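Local coordinates for protein ATP:cob(I)alamin adenosyltransferase (Salmonella enterica subsp. enterica serovar Livingstone, PDB 5CX7) that binds heme in its C-terminal domain and, as the whole enzyme, probably converts cob(I)alamin and ATP to adenosylcobalamin, the cofactor of propanediol dehydratase, at residues Gln29-Pro34 / Asp130-Gln135; Ser81-Val84 / Ala88-Tyr91; Ser38-His43 / Lys65-Ala70. One frame throughout, in Å; residues are numbered along the deposited sequence.

Contact 1. Residues Gln29-Pro34 / Asp130-Gln135; sequences QQLQVP and DMDIAQ
Leu31 and Ile133 reach each other with similar first torsions: in Leu31, CG stands opposite the carbonyl carbon (chi1 -63°), and in Ile133 CG1 does the same (chi1 -64°). Both chains are extended beyond that point and slide past one another in opposite directions, so that Leu31 CD1 lies against the flank of the isoleucine, 3.9 Å from Ile133 CG1. The end of the isoleucine runs on toward the other segment, and Ile133 CD1 meets Val33 CG1 at 4.2 Å, at a slant. Val33 joins in because the chain turns back at the end of helix 14-31. There Gln32 adopts positive phi (57°) and closes a Schellman motif, with Gln32 N bonded at 3.0 Å to O of Gln29, a residue that is probably part of a magnesium site. Leu31, partly exposed, also touches Asp132 OD2 with CD1, at 3.9 Å, a methyl brushing a carboxylate whose polar demand is met elsewhere: the same oxygen forms a salt bridge to Arg27, one helical turn before Leu31. No hydrogen bond spans the two segments, and the small interface is apolar apart from that oxygen. Ile133 is buried, and its other neighbours include Ala24 and Ala28 of helix 14-31 and Ile122 of strand 115-123. This is the side-by-side packing of the first and last helices, 14-31 and 127-139, over one face of the antiparallel sheet in the HbpS-like fold.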
loop_
_atom_site.group_PDB
_atom_site.type_symbol
_atom_site.label_atom_id
_atom_site.label_comp_id
_atom_site.label_asym_id
_atom_site.label_seq_id
_atom_site.Cartn_x
_atom_site.Cartn_y
_atom_site.Cartn_z
ATOM N N GLN E 29 -0.816 24.200 -25.201
ATOM C CA GLN E 29 -0.166 24.371 -26.518
ATOM C C GLN E 29 0.379 25.811 -26.737
ATOM O O GLN E 29 1.498 25.963 -27.203
ATOM C CB GLN E 29 -1.113 24.003 -27.658
ATOM C CG GLN E 29 -1.357 22.525 -27.738
ATOM C CD GLN E 29 -2.476 22.142 -28.687
ATOM O OE1 GLN E 29 -3.303 22.956 -29.054
ATOM N NE2 GLN E 29 -2.489 20.913 -29.082
ATOM N N GLN E 30 -0.390 26.838 -26.353
ATOM C CA GLN E 30 0.067 28.201 -26.488
ATOM C C GLN E 30 1.298 28.448 -25.648
ATOM O O GLN E 30 2.189 29.192 -26.051
ATOM C CB GLN E 30 -1.012 29.214 -26.063
ATOM C CG GLN E 30 -2.152 29.326 -27.062
ATOM C CD GLN E 30 -3.399 30.054 -26.545
ATOM O OE1 GLN E 30 -3.458 30.562 -25.431
ATOM N NE2 GLN E 30 -4.480 29.870 -27.286
ATOM N N LEU E 31 1.312 27.851 -24.439
ATOM C CA LEU E 31 2.435 28.020 -23.556
ATOM C C LEU E 31 3.598 27.132 -23.929
ATOM O O LEU E 31 4.622 27.247 -23.280
ATOM C CB LEU E 31 2.003 27.801 -22.099
ATOM C CG LEU E 31 0.974 28.785 -21.557
ATOM C CD1 LEU E 31 0.632 28.483 -20.119
ATOM C CD2 LEU E 31 1.460 30.237 -21.667
ATOM N N GLN E 32 3.381 26.219 -24.862
ATOM C CA GLN E 32 4.348 25.194 -25.259
ATOM C C GLN E 32 4.813 24.289 -24.075
ATOM O O GLN E 32 6.007 24.052 -23.905
ATOM C CB GLN E 32 5.560 25.835 -25.920
ATOM C CG GLN E 32 5.148 26.543 -27.202
ATOM C CD GLN E 32 6.342 27.009 -28.028
ATOM O OE1 GLN E 32 6.627 26.378 -28.995
ATOM N NE2 GLN E 32 6.980 28.116 -27.695
ATOM N N VAL E 33 3.866 23.892 -23.241
ATOM C CA VAL E 33 4.182 22.986 -22.158
ATOM C C VAL E 33 3.155 21.844 -22.191
ATOM O O VAL E 33 1.966 22.090 -22.235
ATOM C CB VAL E 33 4.297 23.680 -20.812
ATOM C CG1 VAL E 33 3.085 24.505 -20.494
ATOM C CG2 VAL E 33 4.556 22.666 -19.698
ATOM N N PRO E 34 3.633 20.620 -22.316
ATOM C CA PRO E 34 2.696 19.513 -22.252
ATOM C C PRO E 34 2.223 19.200 -20.842
ATOM O O PRO E 34 3.040 19.129 -19.934
ATOM C CB PRO E 34 3.512 18.334 -22.809
ATOM C CG PRO E 34 4.926 18.670 -22.590
ATOM C CD PRO E 34 5.039 20.161 -22.470
ATOM N N ASP E 130 0.569 25.951 -14.581
ATOM C CA ASP E 130 -0.517 25.059 -14.313
ATOM C C ASP E 130 -1.767 25.816 -13.869
ATOM O O ASP E 130 -2.855 25.526 -14.355
ATOM C CB ASP E 130 -0.149 24.050 -13.184
ATOM C CG ASP E 130 0.897 23.059 -13.544
ATOM O OD1 ASP E 130 1.219 22.740 -14.721
ATOM O OD2 ASP E 130 1.441 22.400 -12.552
ATOM N N MET E 131 -1.585 26.843 -13.051
ATOM C CA MET E 131 -2.660 27.693 -12.648
ATOM C C MET E 131 -3.239 28.459 -13.858
ATOM O O MET E 131 -4.442 28.673 -13.937
ATOM C CB MET E 131 -2.229 28.637 -11.545
ATOM C CG MET E 131 -1.958 27.887 -10.185
ATOM S SD MET E 131 -1.190 28.881 -8.955
ATOM C CE MET E 131 -2.579 29.929 -8.560
ATOM N N ASP E 132 -2.388 29.021 -14.665
ATOM C CA ASP E 132 -2.813 29.755 -15.882
ATOM C C ASP E 132 -3.656 28.895 -16.759
ATOM O O ASP E 132 -4.764 29.294 -17.192
ATOM C CB ASP E 132 -1.552 30.226 -16.600
ATOM C CG ASP E 132 -1.834 31.024 -17.931
ATOM O OD1 ASP E 132 -2.857 30.803 -18.565
ATOM O OD2 ASP E 132 -0.902 31.674 -18.390
ATOM N N ILE E 133 -3.172 27.702 -17.053
ATOM C CA ILE E 133 -3.944 26.736 -17.842
ATOM C C ILE E 133 -5.308 26.389 -17.239
ATOM O O ILE E 133 -6.293 26.450 -17.943
ATOM C CB ILE E 133 -3.134 25.471 -18.102
ATOM C CG1 ILE E 133 -1.885 25.797 -18.986
ATOM C CG2 ILE E 133 -3.948 24.382 -18.755
ATOM C CD1 ILE E 133 -0.757 24.794 -18.867
ATOM N N ALA E 134 -5.321 26.112 -15.935
ATOM C CA ALA E 134 -6.534 25.812 -15.240
ATOM C C ALA E 134 -7.517 26.997 -15.293
ATOM O O ALA E 134 -8.680 26.805 -15.575
ATOM C CB ALA E 134 -6.232 25.443 -13.797
ATOM N N GLN E 135 -7.043 28.177 -14.995
ATOM C CA GLN E 135 -7.893 29.385 -15.013
ATOM C C GLN E 135 -8.457 29.684 -16.393
ATOM O O GLN E 135 -9.619 30.036 -16.528
ATOM C CB GLN E 135 -7.130 30.606 -14.513
ATOM C CG GLN E 135 -6.834 30.597 -13.022
ATOM C CD GLN E 135 -5.624 31.487 -12.689
ATOM O OE1 GLN E 135 -5.186 32.264 -13.494
ATOM N NE2 GLN E 135 -5.082 31.334 -11.493
#

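Contact 2. Residues Ser81-Val84 / Ala88-Tyr91; sequences SDVV and AALY
Val83 and Leu90 join the two arms of a loop that doubles back on itself, the second arm being a type I beta turn from Ala88 to Tyr91. The tight part gathers round the backbone carbonyls of the first arm. Leu90 N donates to Val83 O at 2.9 Å with an N-H...O angle of 146°, the one hydrogen bond between the segments. The turn itself is held by a weak bond from Tyr91 N to Ala88 O. Ala88 contributes its methyl, which points at the other arm and faces two successive carbonyl oxygens, with CB 3.2 Å from Asp82 O and 3.4 Å from Val83 O. Leu90 CB presses on that same Val83 oxygen at 3.5 Å, so the acceptor is hemmed in by carbon as well as by its donor.

The side chains are packed less closely. Those of Val83 and Leu90 lie side by side and point the same way, Val83 CG1 meeting Leu90 CD1 at 4.0 Å. The other branch, Val83 CG2, is shared between Leu90 CG and the exposed methyl of Ala89, 4.1 Å from Ala89 CB, and the carboxylate of exposed Asp82 leads away from the turn. Other chains cover part of this region: Leu90 packs on Phe104 of a second subunit, and Tyr91 on Tyr91 of both a second and a third subunit, with a sodium ion nearby. The folded loop therefore presents its turn to a subunit interface. At the buried end, Val84 CG1, turned opposite the carbonyl carbon (chi1 -58°), is set on Leu90 O at 3.7 Å, and the Tyr91 CA-H points almost straight at Val84 O, with CA to O 3.6 Å and 164° at the hydrogen.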
loop_
_atom_site.group_PDB
_atom_site.type_symbol
_atom_site.label_atom_id
_atom_site.label_comp_id
_atom_site.label_asym_id
_atom_site.label_seq_id
_atom_site.Cartn_x
_atom_site.Cartn_y
_atom_site.Cartn_z
ATOM N N SER E 81 -1.308 26.121 0.308
ATOM C CA SER E 81 0.138 26.190 0.448
ATOM C C SER E 81 0.574 26.794 1.759
ATOM O O SER E 81 1.411 26.198 2.421
ATOM C CB SER E 81 0.775 26.989 -0.686
ATOM O OG SER E 81 0.298 26.442 -1.897
ATOM N N ASP E 82 -0.064 27.894 2.189
ATOM C CA ASP E 82 0.314 28.500 3.445
ATOM C C ASP E 82 -0.051 27.598 4.666
ATOM O O ASP E 82 0.686 27.541 5.653
ATOM C CB ASP E 82 -0.348 29.845 3.642
ATOM C CG ASP E 82 0.197 30.905 2.688
ATOM O OD1 ASP E 82 1.288 30.694 2.125
ATOM O OD2 ASP E 82 -0.503 31.920 2.508
ATOM N N VAL E 83 -1.191 26.950 4.594
ATOM C CA VAL E 83 -1.780 26.298 5.798
ATOM C C VAL E 83 -1.122 24.962 6.144
ATOM O O VAL E 83 -1.249 24.419 7.258
ATOM C CB VAL E 83 -3.322 26.199 5.671
ATOM C CG1 VAL E 83 -3.775 25.038 4.793
ATOM C CG2 VAL E 83 -4.008 26.109 7.024
ATOM N N VAL E 84 -0.344 24.426 5.222
ATOM C CA VAL E 84 0.423 23.161 5.497
ATOM C C VAL E 84 1.898 23.381 5.823
ATOM O O VAL E 84 2.662 22.419 6.043
ATOM C CB VAL E 84 0.283 22.154 4.345
ATOM C CG1 VAL E 84 -1.169 21.826 4.115
ATOM C CG2 VAL E 84 0.984 22.627 3.061
ATOM N N ALA E 88 2.081 26.112 10.706
ATOM C CA ALA E 88 0.734 26.433 10.306
ATOM C C ALA E 88 -0.247 25.335 10.667
ATOM O O ALA E 88 0.123 24.264 11.161
ATOM C CB ALA E 88 0.679 26.706 8.786
ATOM N N ALA E 89 -1.520 25.642 10.526
ATOM C CA ALA E 89 -2.587 24.887 11.217
ATOM C C ALA E 89 -2.703 23.394 10.788
ATOM O O ALA E 89 -3.010 22.531 11.624
ATOM C CB ALA E 89 -3.932 25.583 11.084
ATOM N N LEU E 90 -2.443 23.116 9.496
ATOM C CA LEU E 90 -2.522 21.827 8.925
ATOM C C LEU E 90 -1.175 21.275 8.459
ATOM O O LEU E 90 -1.117 20.409 7.566
ATOM C CB LEU E 90 -3.544 21.805 7.760
ATOM C CG LEU E 90 -4.947 22.276 8.106
ATOM C CD1 LEU E 90 -5.809 22.238 6.840
ATOM C CD2 LEU E 90 -5.597 21.454 9.222
ATOM N N TYR E 91 -0.112 21.669 9.133
ATOM C CA TYR E 91 1.178 20.994 8.942
ATOM C C TYR E 91 1.018 19.442 8.996
ATOM O O TYR E 91 0.375 18.892 9.888
ATOM C CB TYR E 91 2.197 21.462 9.995
ATOM C CG TYR E 91 3.486 20.713 9.883
ATOM C CD1 TYR E 91 4.365 20.961 8.867
ATOM C CD2 TYR E 91 3.802 19.701 10.813
ATOM C CE1 TYR E 91 5.533 20.244 8.710
ATOM C CE2 TYR E 91 4.954 18.931 10.649
ATOM C CZ TYR E 91 5.828 19.223 9.632
ATOM O OH TYR E 91 6.951 18.467 9.482
#

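Contact 3. Residues Ser38-His43 / Lys65-Ala70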
loop_
_atom_site.group_PDB
_atom_site.type_symbol
_atom_site.label_atom_id
_atom_site.label_comp_id
_atom_site.label_asym_id
_atom_site.label_seq_id
_atom_site.Cartn_x
_atom_site.Cartn_y
_atom_site.Cartn_z
ATOM N N SER E 38 -7.036 16.841 -15.693
ATOM C CA SER E 38 -7.877 15.933 -15.023
ATOM C C SER E 38 -9.080 16.662 -14.481
ATOM O O SER E 38 -8.970 17.733 -13.914
ATOM C CB SER E 38 -7.124 15.220 -13.846
ATOM O OG SER E 38 -8.063 14.482 -13.020
ATOM N N ILE E 39 -10.220 16.039 -14.633
ATOM C CA ILE E 39 -11.494 16.559 -14.104
ATOM C C ILE E 39 -12.083 15.431 -13.232
ATOM O O ILE E 39 -12.231 14.330 -13.686
ATOM C CB ILE E 39 -12.488 16.952 -15.192
ATOM C CG1 ILE E 39 -11.846 17.979 -16.151
ATOM C CG2 ILE E 39 -13.736 17.550 -14.584
ATOM C CD1 ILE E 39 -12.633 18.246 -17.402
ATOM N N VAL E 40 -12.504 15.829 -12.039
ATOM C CA VAL E 40 -13.290 14.976 -11.157
ATOM C C VAL E 40 -14.679 15.613 -10.924
ATOM O O VAL E 40 -14.874 16.801 -11.133
ATOM C CB VAL E 40 -12.592 14.682 -9.809
ATOM C CG1 VAL E 40 -11.231 14.060 -10.009
ATOM C CG2 VAL E 40 -12.500 15.929 -8.966
ATOM N N ASP E 41 -15.653 14.781 -10.621
ATOM C CA ASP E 41 -16.979 15.251 -10.298
ATOM C C ASP E 41 -17.057 15.708 -8.849
ATOM O O ASP E 41 -16.062 15.707 -8.114
ATOM C CB ASP E 41 -18.061 14.214 -10.700
ATOM C CG ASP E 41 -18.075 12.970 -9.814
ATOM O OD1 ASP E 41 -17.446 12.926 -8.744
ATOM O OD2 ASP E 41 -18.736 12.023 -10.278
ATOM N N ALA E 42 -18.242 16.136 -8.426
ATOM C CA ALA E 42 -18.417 16.634 -7.057
ATOM C C ALA E 42 -18.151 15.609 -5.977
ATOM O O ALA E 42 -17.967 15.990 -4.829
ATOM C CB ALA E 42 -19.844 17.189 -6.870
ATOM N N HIS E 43 -18.141 14.330 -6.309
ATOM C CA HIS E 43 -17.823 13.273 -5.323
ATOM C C HIS E 43 -16.371 12.838 -5.414
ATOM O O HIS E 43 -15.947 11.929 -4.736
ATOM C CB HIS E 43 -18.798 12.106 -5.574
ATOM C CG HIS E 43 -20.187 12.590 -5.828
ATOM N ND1 HIS E 43 -20.922 13.251 -4.866
ATOM C CD2 HIS E 43 -20.910 12.657 -6.971
ATOM C CE1 HIS E 43 -22.060 13.656 -5.392
ATOM N NE2 HIS E 43 -22.078 13.311 -6.667
ATOM N N LYS E 65 -4.758 14.085 -8.622
ATOM C CA LYS E 65 -4.720 14.472 -7.180
ATOM C C LYS E 65 -5.121 15.905 -6.922
ATOM O O LYS E 65 -5.794 16.218 -5.926
ATOM C CB LYS E 65 -3.351 14.162 -6.557
ATOM C CG LYS E 65 -3.167 12.623 -6.412
ATOM C CD LYS E 65 -1.831 12.308 -5.832
ATOM C CE LYS E 65 -1.850 10.783 -5.401
ATOM N NZ LYS E 65 -0.615 10.456 -4.690
ATOM N N LYS E 66 -4.609 16.817 -7.730
ATOM C CA LYS E 66 -5.061 18.213 -7.580
ATOM C C LYS E 66 -6.540 18.383 -7.702
ATOM O O LYS E 66 -7.182 19.177 -6.985
ATOM C CB LYS E 66 -4.321 19.125 -8.554
ATOM C CG LYS E 66 -2.878 19.344 -8.263
ATOM C CD LYS E 66 -2.255 20.353 -9.270
ATOM C CE LYS E 66 -0.733 20.281 -9.241
ATOM N NZ LYS E 66 -0.105 21.193 -10.230
ATOM N N ALA E 67 -7.126 17.713 -8.697
ATOM C CA ALA E 67 -8.530 17.816 -8.958
ATOM C C ALA E 67 -9.322 17.260 -7.815
ATOM O O ALA E 67 -10.310 17.886 -7.327
ATOM C CB ALA E 67 -8.876 17.099 -10.232
ATOM N N TRP E 68 -8.856 16.087 -7.319
ATOM C CA TRP E 68 -9.510 15.478 -6.170
ATOM C C TRP E 68 -9.408 16.334 -4.892
ATOM O O TRP E 68 -10.414 16.490 -4.176
ATOM C CB TRP E 68 -8.887 14.096 -5.876
ATOM C CG TRP E 68 -9.627 13.381 -4.811
ATOM C CD1 TRP E 68 -10.681 12.576 -4.963
ATOM C CD2 TRP E 68 -9.293 13.337 -3.433
ATOM N NE1 TRP E 68 -11.087 12.035 -3.750
ATOM C CE2 TRP E 68 -10.252 12.473 -2.790
ATOM C CE3 TRP E 68 -8.296 13.915 -2.660
ATOM C CZ2 TRP E 68 -10.206 12.175 -1.446
ATOM C CZ3 TRP E 68 -8.328 13.694 -1.269
ATOM C CH2 TRP E 68 -9.233 12.795 -0.706
ATOM N N THR E 69 -8.234 16.904 -4.652
ATOM C CA THR E 69 -8.025 17.779 -3.503
ATOM C C THR E 69 -9.036 18.941 -3.484
ATOM O O THR E 69 -9.538 19.319 -2.440
ATOM C CB THR E 69 -6.593 18.341 -3.537
ATOM O OG1 THR E 69 -5.619 17.284 -3.472
ATOM C CG2 THR E 69 -6.341 19.265 -2.402
ATOM N N ALA E 70 -9.178 19.577 -4.661
ATOM C CA ALA E 70 -10.058 20.697 -4.804
ATOM C C ALA E 70 -11.440 20.341 -4.287
ATOM O O ALA E 70 -12.085 21.159 -3.602
ATOM C CB ALA E 70 -10.100 21.197 -6.257
#
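A helix laid over a beta-sheet is what this contact builds: helix 59-72 runs along strand 36-41, and Val40 and Ala67 meet where the two come close. The axes of the short segments approach to 7.3 Å and differ in direction by 31°, close enough that the helix presents little more than a methyl group to the strand. Val40 uses both branches on Ala67: CG1, opposite the carbonyl carbon, lies 3.9 Å from Ala67 CB, while CG2 is directed at the helix backbone and rests 3.4 Å from Ala67 O. Two residues back along the same strand face, Ser38 touches the same methyl, beside Val40: Ser38 O is 3.7 Å from Ala67 CB, and the hydroxyl, set anti to the backbone N (chi1 169°), meets it too. No hydrogen bond crosses between the segments, and Ser38, Val40 and Ala67 are all buried.

Each segment is braced internally. On the helix, Lys65 O accepts from Thr69 N and, at 2.7 Å, from Thr69 OG1, the two donors coming from opposite faces of the carbonyl plane. Asp41 OD1 takes the backbone NH of His43 (His43 N to OD1 2.9 Å) in an Asx turn, the donor coming from above the carboxylate plane, and also accepts from Thr45 N. Trp68, whose backbone N lies near Val40 CG2, packs its side chain on Leu57 of a second subunit. Ile39, of opposite orientation to Ser38 and Val40, touches helix 14-31 instead, so the strand is sandwiched between helices on both faces of the sheet, an alpha-beta-alpha sandwich round an antiparallel sheet, consistent with the GAF clan.

Contact 1 brings together helices 14-31 and 127-139, near the two ends of the domain, and both other contacts fall between its segments in sequence: contact 3 first, then contact 2. Contacts 1 and 3 lie on different faces of the antiparallel sheet, their centres 18 Å apart, and are tied directly by a salt bridge of 3.0 Å between Asp130 OD2 and Lys66 NZ. Contact 2 stands apart in the loop after helix 59-72, its centre 27 Å from that of contact 1 and 20 Å from that of contact 3. Contacts 1 and 3 belong to the body of the heme-binding domain, contact 2 to an extension; contacts 2 and 3 both touch the second subunit.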